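Local coordinates for protein SsRai1 (Scheffersomyces stipitis, PDB 5BTO) that removes NAD caps from RNA 5' ends, acts as a metal-dependent decapping nuclease and pyrophosphohydrolase, and binds and stimulates the exoribonuclease RAT1, at residues Met255-Thr259 and Thr279-Cys283; Leu122-Asn127 and Lys274-Trp280; Asp249-Met255 and Met286-Lys290; Pro26-Phe32 and Tyr217-Thr223. All blocks are in the same frame, centred on the assembly; numbering follows the deposited sequence.

Interaction 1 of 4, residues Met255-Thr259 and Thr279-Cys283; sequences MELKT and TWAQC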
# COMPACT_ATOMS: atom_id res chain seq x y z
N MET A 255 -14.51 1.10 32.44
CA MET A 255 -13.19 0.48 32.60
C MET A 255 -13.23 -0.92 32.01
O MET A 255 -14.25 -1.60 32.04
CB MET A 255 -12.79 0.46 34.09
CG MET A 255 -11.32 0.08 34.34
SD MET A 255 -10.74 0.52 36.01
CE MET A 255 -11.95 -0.39 36.96
N GLU A 256 -12.10 -1.34 31.43
CA GLU A 256 -11.95 -2.69 30.92
C GLU A 256 -11.27 -3.57 31.96
O GLU A 256 -10.42 -3.09 32.72
CB GLU A 256 -11.09 -2.63 29.65
CG GLU A 256 -10.91 -3.95 28.94
CD GLU A 256 -12.04 -4.23 27.97
OE1 GLU A 256 -12.86 -3.32 27.73
OE2 GLU A 256 -12.12 -5.36 27.45
N LEU A 257 -11.62 -4.85 31.99
CA LEU A 257 -11.00 -5.82 32.91
C LEU A 257 -10.43 -7.00 32.13
O LEU A 257 -11.15 -7.66 31.39
CB LEU A 257 -12.04 -6.34 33.90
CG LEU A 257 -12.73 -5.27 34.74
CD1 LEU A 257 -13.82 -5.88 35.61
CD2 LEU A 257 -11.70 -4.54 35.59
N LYS A 258 -9.14 -7.28 32.32
CA LYS A 258 -8.48 -8.35 31.58
C LYS A 258 -7.61 -9.17 32.52
O LYS A 258 -7.28 -8.72 33.62
CB LYS A 258 -7.58 -7.76 30.49
CG LYS A 258 -8.26 -6.83 29.52
CD LYS A 258 -9.14 -7.58 28.55
CE LYS A 258 -9.47 -6.70 27.34
NZ LYS A 258 -10.62 -7.22 26.54
N THR A 259 -7.21 -10.36 32.06
CA THR A 259 -6.29 -11.20 32.82
C THR A 259 -5.18 -11.73 31.92
O THR A 259 -5.34 -11.83 30.70
CB THR A 259 -6.99 -12.42 33.43
OG1 THR A 259 -7.42 -13.30 32.39
CG2 THR A 259 -8.18 -11.99 34.27
N THR A 279 -5.64 -4.77 23.72
CA THR A 279 -6.44 -4.05 24.69
C THR A 279 -6.40 -2.54 24.45
O THR A 279 -7.43 -1.87 24.52
CB THR A 279 -6.00 -4.38 26.13
OG1 THR A 279 -6.25 -5.76 26.39
CG2 THR A 279 -6.78 -3.51 27.16
N TRP A 280 -5.22 -2.00 24.18
CA TRP A 280 -5.12 -0.59 23.84
C TRP A 280 -6.02 -0.27 22.63
O TRP A 280 -6.77 0.71 22.63
CB TRP A 280 -3.66 -0.18 23.52
CG TRP A 280 -3.64 1.18 22.91
CD1 TRP A 280 -3.75 2.38 23.57
CD2 TRP A 280 -3.62 1.50 21.51
NE1 TRP A 280 -3.77 3.42 22.67
CE2 TRP A 280 -3.68 2.90 21.40
CE3 TRP A 280 -3.52 0.73 20.35
CZ2 TRP A 280 -3.66 3.55 20.17
CZ3 TRP A 280 -3.50 1.38 19.12
CH2 TRP A 280 -3.57 2.77 19.04
N ALA A 281 -5.94 -1.11 21.61
CA ALA A 281 -6.72 -0.86 20.40
C ALA A 281 -8.21 -0.81 20.71
O ALA A 281 -8.91 0.10 20.27
CB ALA A 281 -6.43 -1.91 19.32
N GLN A 282 -8.70 -1.79 21.47
CA GLN A 282 -10.11 -1.88 21.84
C GLN A 282 -10.56 -0.66 22.62
O GLN A 282 -11.61 -0.07 22.36
CB GLN A 282 -10.36 -3.10 22.72
CG GLN A 282 -10.23 -4.42 22.01
CD GLN A 282 -10.44 -5.58 22.96
OE1 GLN A 282 -11.00 -5.42 24.05
NE2 GLN A 282 -9.98 -6.76 22.55
N CYS A 283 -9.75 -0.28 23.60
CA CYS A 283 -10.10 0.82 24.49
C CYS A 283 -9.99 2.17 23.80
O CYS A 283 -10.85 3.04 23.98
CB CYS A 283 -9.25 0.79 25.75
SG CYS A 283 -9.68 -0.62 26.79
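K258 NZ donates a hydrogen bond to Q282 OE1 across 3.1 Å, joining strand 255-259 to helix 279-283. The C=O...donor angle is 125°, and the donor is slightly tilted from the carbonyl plane. The same NZ forms a salt bridge with E256 OE2 on its own strand, 2.6 Å away, meeting the carboxylate on its anti side. NZ is thus gripped by two oxygens, and the carboxylate and amide planes that carry them stand 76° apart. A bend at chi2 (-74°) lays the lysine chain past T279, whose OG1 lies 3.5 Å from K258 CE and has Y293 OH as its outside partner. Deeper in, C283 SG rests 3.8 Å from E256 CB. The two axes run roughly antiparallel, 10.4 Å apart, as strand and helix of the unit 254-261, 266-286, 290-296. Beyond the pair, D237 accepts from L257 N and sits beside E256, while Q282 touches R115. E256-L257-K258 fits the (D/E)XK element of this nuclease family. E256 and L257 bind the divalent metal cation and K258 and Q282 bind substrate, so one amine links a metal ligand to a substrate-binding amide, which couples the two sites through the lysine.

Interaction 2 of 4, residues Leu122-Asn127 and Lys274-Trp280; sequences LALPYN and KKLFKTW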
# COMPACT_ATOMS: atom_id res chain seq x y z
N LEU A 122 -7.32 -2.40 13.00
CA LEU A 122 -6.31 -1.55 13.61
C LEU A 122 -5.07 -2.36 14.02
O LEU A 122 -3.95 -1.88 13.90
CB LEU A 122 -6.92 -0.84 14.84
CG LEU A 122 -6.08 0.06 15.74
CD1 LEU A 122 -5.36 1.15 14.98
CD2 LEU A 122 -6.97 0.69 16.83
N ALA A 123 -5.29 -3.59 14.47
CA ALA A 123 -4.20 -4.41 15.01
C ALA A 123 -3.51 -5.24 13.94
O ALA A 123 -2.51 -5.89 14.22
CB ALA A 123 -4.73 -5.31 16.12
N LEU A 124 -4.06 -5.22 12.73
CA LEU A 124 -3.58 -6.08 11.64
C LEU A 124 -2.06 -6.04 11.34
O LEU A 124 -1.46 -7.09 11.14
CB LEU A 124 -4.41 -5.81 10.36
CG LEU A 124 -4.13 -6.65 9.10
CD1 LEU A 124 -5.39 -6.78 8.23
CD2 LEU A 124 -2.98 -6.05 8.27
N PRO A 125 -1.45 -4.84 11.30
CA PRO A 125 -0.03 -4.79 10.93
C PRO A 125 0.87 -5.66 11.82
O PRO A 125 1.96 -6.05 11.39
CB PRO A 125 0.33 -3.32 11.12
CG PRO A 125 -0.96 -2.59 10.90
CD PRO A 125 -2.03 -3.50 11.47
N TYR A 126 0.42 -5.93 13.05
CA TYR A 126 1.25 -6.66 14.01
C TYR A 126 0.65 -8.03 14.32
O TYR A 126 1.07 -8.72 15.25
CB TYR A 126 1.50 -5.81 15.27
CG TYR A 126 2.13 -4.50 14.88
CD1 TYR A 126 3.39 -4.47 14.28
CD2 TYR A 126 1.45 -3.29 15.04
CE1 TYR A 126 3.97 -3.27 13.89
CE2 TYR A 126 2.03 -2.09 14.65
CZ TYR A 126 3.28 -2.09 14.07
OH TYR A 126 3.86 -0.90 13.67
N ASN A 127 -0.30 -8.42 13.48
CA ASN A 127 -0.97 -9.71 13.59
C ASN A 127 -1.20 -10.32 12.22
O ASN A 127 -2.33 -10.65 11.84
CB ASN A 127 -2.29 -9.55 14.34
CG ASN A 127 -2.07 -9.27 15.81
OD1 ASN A 127 -1.79 -10.18 16.58
ND2 ASN A 127 -2.13 -8.00 16.20
N LYS A 274 1.49 -8.51 23.20
CA LYS A 274 0.50 -8.72 22.15
C LYS A 274 -0.90 -8.44 22.67
O LYS A 274 -1.71 -7.81 21.99
CB LYS A 274 0.56 -10.16 21.61
CG LYS A 274 1.85 -10.51 20.89
CD LYS A 274 1.83 -11.96 20.43
CE LYS A 274 0.52 -12.31 19.73
NZ LYS A 274 0.22 -11.37 18.61
N LYS A 275 -1.18 -8.90 23.89
CA LYS A 275 -2.50 -8.73 24.48
C LYS A 275 -2.73 -7.28 24.85
O LYS A 275 -3.81 -6.73 24.64
CB LYS A 275 -2.65 -9.60 25.74
CG LYS A 275 -2.63 -11.11 25.48
CD LYS A 275 -2.75 -11.89 26.80
CE LYS A 275 -2.56 -13.38 26.59
NZ LYS A 275 -2.68 -14.12 27.88
N LEU A 276 -1.70 -6.65 25.41
CA LEU A 276 -1.80 -5.27 25.85
C LEU A 276 -2.04 -4.34 24.66
O LEU A 276 -2.83 -3.39 24.76
CB LEU A 276 -0.53 -4.86 26.62
CG LEU A 276 -0.53 -3.48 27.29
CD1 LEU A 276 -1.60 -3.40 28.38
CD2 LEU A 276 0.84 -3.19 27.90
N PHE A 277 -1.39 -4.62 23.53
CA PHE A 277 -1.63 -3.85 22.32
C PHE A 277 -3.09 -4.00 21.85
O PHE A 277 -3.74 -3.02 21.51
CB PHE A 277 -0.68 -4.30 21.20
CG PHE A 277 -1.00 -3.70 19.84
CD1 PHE A 277 -0.97 -2.33 19.65
CD2 PHE A 277 -1.28 -4.53 18.77
CE1 PHE A 277 -1.26 -1.78 18.41
CE2 PHE A 277 -1.57 -4.00 17.52
CZ PHE A 277 -1.55 -2.61 17.34
N LYS A 278 -3.59 -5.23 21.83
CA LYS A 278 -5.00 -5.44 21.46
C LYS A 278 -5.95 -4.72 22.42
O LYS A 278 -6.94 -4.14 22.01
CB LYS A 278 -5.34 -6.92 21.35
CG LYS A 278 -4.83 -7.57 20.05
CD LYS A 278 -5.34 -9.00 19.88
CE LYS A 278 -4.74 -9.68 18.65
NZ LYS A 278 -3.40 -10.29 18.91
N THR A 279 -5.64 -4.77 23.72
CA THR A 279 -6.44 -4.05 24.69
C THR A 279 -6.40 -2.54 24.45
O THR A 279 -7.43 -1.87 24.52
CB THR A 279 -6.00 -4.38 26.13
OG1 THR A 279 -6.25 -5.76 26.39
CG2 THR A 279 -6.78 -3.51 27.16
N TRP A 280 -5.22 -2.00 24.18
CA TRP A 280 -5.12 -0.59 23.84
C TRP A 280 -6.02 -0.27 22.63
O TRP A 280 -6.77 0.71 22.63
CB TRP A 280 -3.66 -0.18 23.52
CG TRP A 280 -3.64 1.18 22.91
CD1 TRP A 280 -3.75 2.38 23.57
CD2 TRP A 280 -3.62 1.50 21.51
NE1 TRP A 280 -3.77 3.42 22.67
CE2 TRP A 280 -3.68 2.90 21.40
CE3 TRP A 280 -3.52 0.73 20.35
CZ2 TRP A 280 -3.66 3.55 20.17
CZ3 TRP A 280 -3.50 1.38 19.12
CH2 TRP A 280 -3.57 2.77 19.04
O HOH W 1 1.09 -8.59 18.05
O HOH W 2 -1.49 -8.07 19.22
O HOH W 3 0.73 -11.75 16.00
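A123 and N127, which touch F277 and K278 across the contact, lie where the backbone of 122-127 passes from helix through a 3-10 turn at 124-125, and its closest approach to helix 274-280 is between the CA atoms of A123 and K278, 6.6 Å apart. N127 OD1 receives K278 NZ at 2.8 Å, with the donor well above the carbonyl plane, and a weak second bond comes from K274 NZ. Its ND2 donates to A123 O at 2.9 Å, almost straight (171°) and within the amide plane. A123 O also accepts from Y126 N on the opposite face of its carbonyl. The other ND2 bond goes to a water that donates to K274 O and accepts from K278 NZ, so both ends of the amide are engaged and its rotation is fixed. A further water links K274 NZ to Y126 O. These bonds join the turn that follows helix 115-123 to the helix of the beta-alpha-beta unit in this PD-(D/E)XK nuclease. Beside the polar cluster, Y126 presents its edge to the face of F277 in an offset edge-to-face pair, planes at 79°. F277 CG is anti to the backbone N (chi1 171°), which carries the ring out to A123, where F277 CE2 lies 3.7 Å from A123 CB. L122 CD2 meets W280 CZ3 at 4.2 Å, while helix 333-350 packs against L122, P125 and Y126.

Interaction 3 of 4, residues Asp249-Met255 and Met286-Lys290; sequences DVLSHYM and MGIRK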
# COMPACT_ATOMS: atom_id res chain seq x y z
N ASP A 249 -20.70 12.64 29.55
CA ASP A 249 -19.39 12.06 29.35
C ASP A 249 -19.31 10.70 30.04
O ASP A 249 -18.37 10.43 30.80
CB ASP A 249 -18.30 12.99 29.88
CG ASP A 249 -16.89 12.43 29.69
OD1 ASP A 249 -16.71 11.51 28.85
OD2 ASP A 249 -15.97 12.91 30.39
N VAL A 250 -20.28 9.84 29.78
CA VAL A 250 -20.31 8.55 30.45
C VAL A 250 -19.12 7.65 30.11
O VAL A 250 -18.67 6.90 30.97
CB VAL A 250 -21.66 7.79 30.28
CG1 VAL A 250 -21.87 7.32 28.86
CG2 VAL A 250 -21.72 6.61 31.24
N LEU A 251 -18.59 7.72 28.89
CA LEU A 251 -17.46 6.84 28.52
C LEU A 251 -16.29 6.92 29.49
O LEU A 251 -15.62 5.91 29.75
CB LEU A 251 -16.94 7.14 27.11
CG LEU A 251 -17.82 6.68 25.95
CD1 LEU A 251 -17.22 7.20 24.67
CD2 LEU A 251 -17.97 5.16 25.92
N SER A 252 -16.03 8.12 29.98
CA SER A 252 -14.89 8.35 30.86
C SER A 252 -15.05 7.63 32.19
O SER A 252 -14.10 7.57 32.96
CB SER A 252 -14.68 9.85 31.11
OG SER A 252 -15.70 10.39 31.94
N HIS A 253 -16.24 7.07 32.43
CA HIS A 253 -16.52 6.36 33.68
C HIS A 253 -16.46 4.83 33.55
O HIS A 253 -16.67 4.10 34.53
CB HIS A 253 -17.88 6.80 34.23
CG HIS A 253 -17.94 8.25 34.56
ND1 HIS A 253 -17.55 8.74 35.79
CD2 HIS A 253 -18.32 9.32 33.83
CE1 HIS A 253 -17.70 10.05 35.80
NE2 HIS A 253 -18.18 10.43 34.63
N TYR A 254 -16.14 4.36 32.35
CA TYR A 254 -16.06 2.93 32.08
C TYR A 254 -14.64 2.40 32.24
O TYR A 254 -13.68 3.16 32.19
CB TYR A 254 -16.50 2.63 30.64
CG TYR A 254 -17.97 2.85 30.35
CD1 TYR A 254 -18.93 2.73 31.34
CD2 TYR A 254 -18.39 3.13 29.05
CE1 TYR A 254 -20.28 2.92 31.04
CE2 TYR A 254 -19.73 3.31 28.75
CZ TYR A 254 -20.67 3.20 29.75
OH TYR A 254 -22.00 3.38 29.46
N MET A 255 -14.51 1.10 32.44
CA MET A 255 -13.19 0.48 32.60
C MET A 255 -13.23 -0.92 32.01
O MET A 255 -14.25 -1.60 32.04
CB MET A 255 -12.79 0.46 34.09
CG MET A 255 -11.32 0.08 34.34
SD MET A 255 -10.74 0.52 36.01
CE MET A 255 -11.95 -0.39 36.96
N MET A 286 -12.95 2.75 21.53
CA MET A 286 -14.20 2.96 22.26
C MET A 286 -14.18 4.17 23.18
O MET A 286 -15.21 4.50 23.76
CB MET A 286 -14.55 1.73 23.10
CG MET A 286 -15.23 0.59 22.34
SD MET A 286 -16.79 1.02 21.54
CE MET A 286 -17.95 1.16 22.90
N GLY A 287 -13.02 4.80 23.35
CA GLY A 287 -12.89 5.90 24.29
C GLY A 287 -12.91 5.47 25.75
O GLY A 287 -13.27 6.25 26.63
N ILE A 288 -12.53 4.22 26.01
CA ILE A 288 -12.40 3.72 27.38
C ILE A 288 -11.02 4.12 27.90
O ILE A 288 -10.02 3.83 27.26
CB ILE A 288 -12.54 2.18 27.45
CG1 ILE A 288 -13.86 1.69 26.85
CG2 ILE A 288 -12.33 1.67 28.90
CD1 ILE A 288 -15.07 2.25 27.47
N ARG A 289 -10.97 4.77 29.06
CA ARG A 289 -9.76 5.44 29.52
C ARG A 289 -8.97 4.65 30.56
O ARG A 289 -7.84 5.01 30.88
CB ARG A 289 -10.10 6.82 30.11
CG ARG A 289 -10.78 7.75 29.11
CD ARG A 289 -11.06 9.12 29.72
NE ARG A 289 -11.83 9.99 28.82
CZ ARG A 289 -12.10 11.27 29.07
NH1 ARG A 289 -11.65 11.84 30.18
NH2 ARG A 289 -12.81 11.97 28.19
N LYS A 290 -9.57 3.59 31.10
CA LYS A 290 -8.91 2.81 32.15
C LYS A 290 -9.01 1.31 31.87
O LYS A 290 -10.04 0.83 31.40
CB LYS A 290 -9.52 3.11 33.52
CG LYS A 290 -9.26 4.51 34.10
CD LYS A 290 -9.79 4.59 35.54
CE LYS A 290 -10.02 6.03 36.04
NZ LYS A 290 -8.97 7.01 35.63
O HOH W 4 -13.62 13.90 31.24
O HOH W 5 -13.17 5.28 30.67
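R289 lays its guanidinium flat against S252, whose CB stands 3.5 Å above the centre of the plane. The arginine chain, extended from CG to NE, also brings NH2 near D249 OD2, but at 4.0 Å the salt bridge is long. The oxygen is well out of the guanidinium plane, so charge attraction acts there without a directed N-H, and a water donates to D249 OD2 and accepts a weak bond from R289 NH1. I288 meets Y254 differently: its chi2 of -58° turns CD1 back to Y254 CB, 3.5 Å away, near the plane of the phenol ring at its edge. The CG2 branch lies 4.0 Å from M255 CA. With an alanine in place of I288, both branches are gone, and a gap would probably open beside Y254 and M255. L251 CD1 packs on M286 O at 3.5 Å, next to G287, whose positive phi ends helix 266-286 in a Schellman motif; a CB there would crowd the leucine methyl. M255 CG crosses the lysine chain at K290 CB, 3.6 Å away. One water bridges the backbones: it donates to L251 O and Y254 O and accepts from R289 N. The contact therefore joins the 3-10 turn before strand 254-261 to the link between helix 266-286 and strand 290-296, with L251 and Y254 also packed on strand 216-225 and K290 in a cation-pi contact with W240.

Interaction 4 of 4, residues Pro26-Phe32 and Tyr217-Thr223; sequences PKEIFAF and YISVIKT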
# COMPACT_ATOMS: atom_id res chain seq x y z
N PRO A 26 -14.73 10.19 21.32
CA PRO A 26 -15.95 9.38 21.23
C PRO A 26 -16.99 9.83 22.26
O PRO A 26 -16.66 10.38 23.33
CB PRO A 26 -15.47 7.97 21.57
CG PRO A 26 -13.99 8.00 21.40
CD PRO A 26 -13.56 9.39 21.71
N LYS A 27 -18.25 9.57 21.94
CA LYS A 27 -19.35 9.90 22.83
C LYS A 27 -20.42 8.82 22.76
O LYS A 27 -20.86 8.44 21.67
CB LYS A 27 -19.95 11.25 22.43
CG LYS A 27 -21.29 11.54 23.07
CD LYS A 27 -21.89 12.86 22.58
CE LYS A 27 -23.26 13.08 23.19
NZ LYS A 27 -23.80 14.44 22.90
N GLU A 28 -20.84 8.29 23.91
CA GLU A 28 -21.91 7.31 23.92
C GLU A 28 -23.23 7.97 23.55
O GLU A 28 -23.56 9.06 24.06
CB GLU A 28 -22.07 6.65 25.30
CG GLU A 28 -23.17 5.58 25.32
CD GLU A 28 -23.30 4.89 26.67
OE1 GLU A 28 -22.42 4.06 27.02
OE2 GLU A 28 -24.29 5.16 27.36
N ILE A 29 -24.00 7.31 22.69
CA ILE A 29 -25.34 7.82 22.37
C ILE A 29 -26.47 6.89 22.83
O ILE A 29 -27.58 7.35 23.08
CB ILE A 29 -25.51 8.19 20.87
CG1 ILE A 29 -25.03 7.06 19.97
CG2 ILE A 29 -24.76 9.48 20.57
CD1 ILE A 29 -25.59 7.16 18.53
N PHE A 30 -26.19 5.60 22.95
CA PHE A 30 -27.15 4.66 23.54
C PHE A 30 -26.45 3.38 23.98
O PHE A 30 -25.28 3.18 23.68
CB PHE A 30 -28.34 4.37 22.60
CG PHE A 30 -27.97 3.75 21.27
CD1 PHE A 30 -27.69 4.55 20.17
CD2 PHE A 30 -27.98 2.37 21.09
CE1 PHE A 30 -27.38 3.99 18.93
CE2 PHE A 30 -27.67 1.80 19.84
CZ PHE A 30 -27.38 2.61 18.77
N ALA A 31 -27.17 2.53 24.70
CA ALA A 31 -26.61 1.25 25.11
C ALA A 31 -27.67 0.18 24.99
O ALA A 31 -28.86 0.48 24.89
CB ALA A 31 -26.08 1.33 26.56
N PHE A 32 -27.25 -1.08 24.96
CA PHE A 32 -28.17 -2.19 25.11
C PHE A 32 -27.46 -3.33 25.83
O PHE A 32 -26.26 -3.24 26.09
CB PHE A 32 -28.81 -2.61 23.77
CG PHE A 32 -27.84 -3.17 22.74
CD1 PHE A 32 -27.10 -2.32 21.93
CD2 PHE A 32 -27.72 -4.54 22.55
CE1 PHE A 32 -26.23 -2.84 20.96
CE2 PHE A 32 -26.86 -5.07 21.58
CZ PHE A 32 -26.12 -4.22 20.79
N TYR A 217 -22.98 -5.99 28.54
CA TYR A 217 -23.41 -4.60 28.51
C TYR A 217 -22.73 -3.94 27.32
O TYR A 217 -21.50 -3.97 27.20
CB TYR A 217 -23.02 -3.89 29.82
CG TYR A 217 -23.30 -2.40 29.83
CD1 TYR A 217 -24.60 -1.92 29.93
CD2 TYR A 217 -22.27 -1.48 29.77
CE1 TYR A 217 -24.86 -0.57 29.94
CE2 TYR A 217 -22.52 -0.11 29.79
CZ TYR A 217 -23.82 0.33 29.88
OH TYR A 217 -24.07 1.68 29.91
N ILE A 218 -23.52 -3.38 26.41
CA ILE A 218 -22.97 -2.89 25.14
C ILE A 218 -23.18 -1.39 25.02
O ILE A 218 -24.32 -0.92 25.03
CB ILE A 218 -23.64 -3.56 23.92
CG1 ILE A 218 -23.63 -5.09 24.06
CG2 ILE A 218 -22.95 -3.12 22.61
CD1 ILE A 218 -22.25 -5.69 24.05
N SER A 219 -22.08 -0.66 24.93
CA SER A 219 -22.12 0.78 24.71
C SER A 219 -22.04 1.05 23.20
O SER A 219 -21.25 0.44 22.49
CB SER A 219 -20.97 1.47 25.44
OG SER A 219 -20.87 2.84 25.10
N VAL A 220 -22.86 1.97 22.72
CA VAL A 220 -22.79 2.37 21.32
C VAL A 220 -22.43 3.85 21.24
O VAL A 220 -23.12 4.71 21.80
CB VAL A 220 -24.11 2.10 20.57
CG1 VAL A 220 -23.89 2.31 19.06
CG2 VAL A 220 -24.59 0.69 20.85
N ILE A 221 -21.35 4.13 20.52
CA ILE A 221 -20.74 5.45 20.53
C ILE A 221 -20.68 6.04 19.15
O ILE A 221 -20.70 5.31 18.15
CB ILE A 221 -19.29 5.39 21.10
CG1 ILE A 221 -18.38 4.58 20.17
CG2 ILE A 221 -19.28 4.78 22.50
CD1 ILE A 221 -16.90 4.78 20.46
N LYS A 222 -20.64 7.37 19.09
CA LYS A 222 -20.31 8.07 17.86
C LYS A 222 -18.85 8.49 17.96
O LYS A 222 -18.40 8.97 19.00
CB LYS A 222 -21.19 9.30 17.67
CG LYS A 222 -22.54 9.01 17.05
CD LYS A 222 -23.34 10.29 16.86
CE LYS A 222 -22.49 11.41 16.27
NZ LYS A 222 -22.20 11.24 14.82
N THR A 223 -18.10 8.25 16.90
CA THR A 223 -16.70 8.63 16.89
C THR A 223 -16.30 8.87 15.44
O THR A 223 -17.15 9.04 14.58
CB THR A 223 -15.83 7.54 17.56
OG1 THR A 223 -14.48 8.00 17.67
CG2 THR A 223 -15.90 6.23 16.79
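I29 and F30 both face V220, a classic beta bulge that shifts the register by one between E28 and F30. The evidence is V220 O, which accepts from I29 N at 2.9 Å and, weakly, from F30 N at 3.4 Å. On each side of the bulge the antiparallel pairing resumes, with K27 and K222 forming one hydrogen-bonded pair and F32 and I218 another. On the face carrying F30, F32, I218 and V220, the phenylalanines bend back over their cross-strand neighbours. In both, CG sits between the backbone N and the carbonyl carbon (chi1 60° and 65°), turning the ring onto the opposite strand. V220 CB lies 3.8 Å from the F30 centroid, offset toward the rim, and I218 CB is 4.0 Å from that of F32, over its centre; both are CH-pi contacts. V220 CG2 also reaches the edge of the F32 ring. On the other face, extended E28 accepts from S219 OG at 2.8 Å, on the anti side of OE1. That oxygen also accepts from Y254 OH, and OE2 forms a salt bridge with K48. A leucine in place of E28 is likely to leave the S219 and Y254 hydroxyls without this acceptor and K48 without this counter-charge. F30 and F32 pack on helix 87-101, while F32 and I218 come near Y114 and E235, respectively, which bind substrate. This is a bulged antiparallel strand pair, 27-34 on 216-225, within the large mixed sheet of the PD-(D/E)XK nuclease fold.

Overall arrangement
From the N terminus, strand 27-34 waits for 217-223, and interaction 4 closes a loop of 184 residues. Inside it, 122-127 opens interaction 2, which closes only at 274-280, so the two cross. Interaction 3 opens at 249-255 and closes at 286-290, also crossing interaction 2; interaction 1 nests within it, from 255-259 to 279-283. Interactions 1 and 2 share T279 and W280 on helix 266-286, and interactions 1 and 3 share M255 on strand 254-261. Interactions 3 and 4 meet where Y254 reaches E28 and Y217. Together they tie the large mixed sheet to the beta-alpha-beta unit, and that unit's helix to helix 115-123.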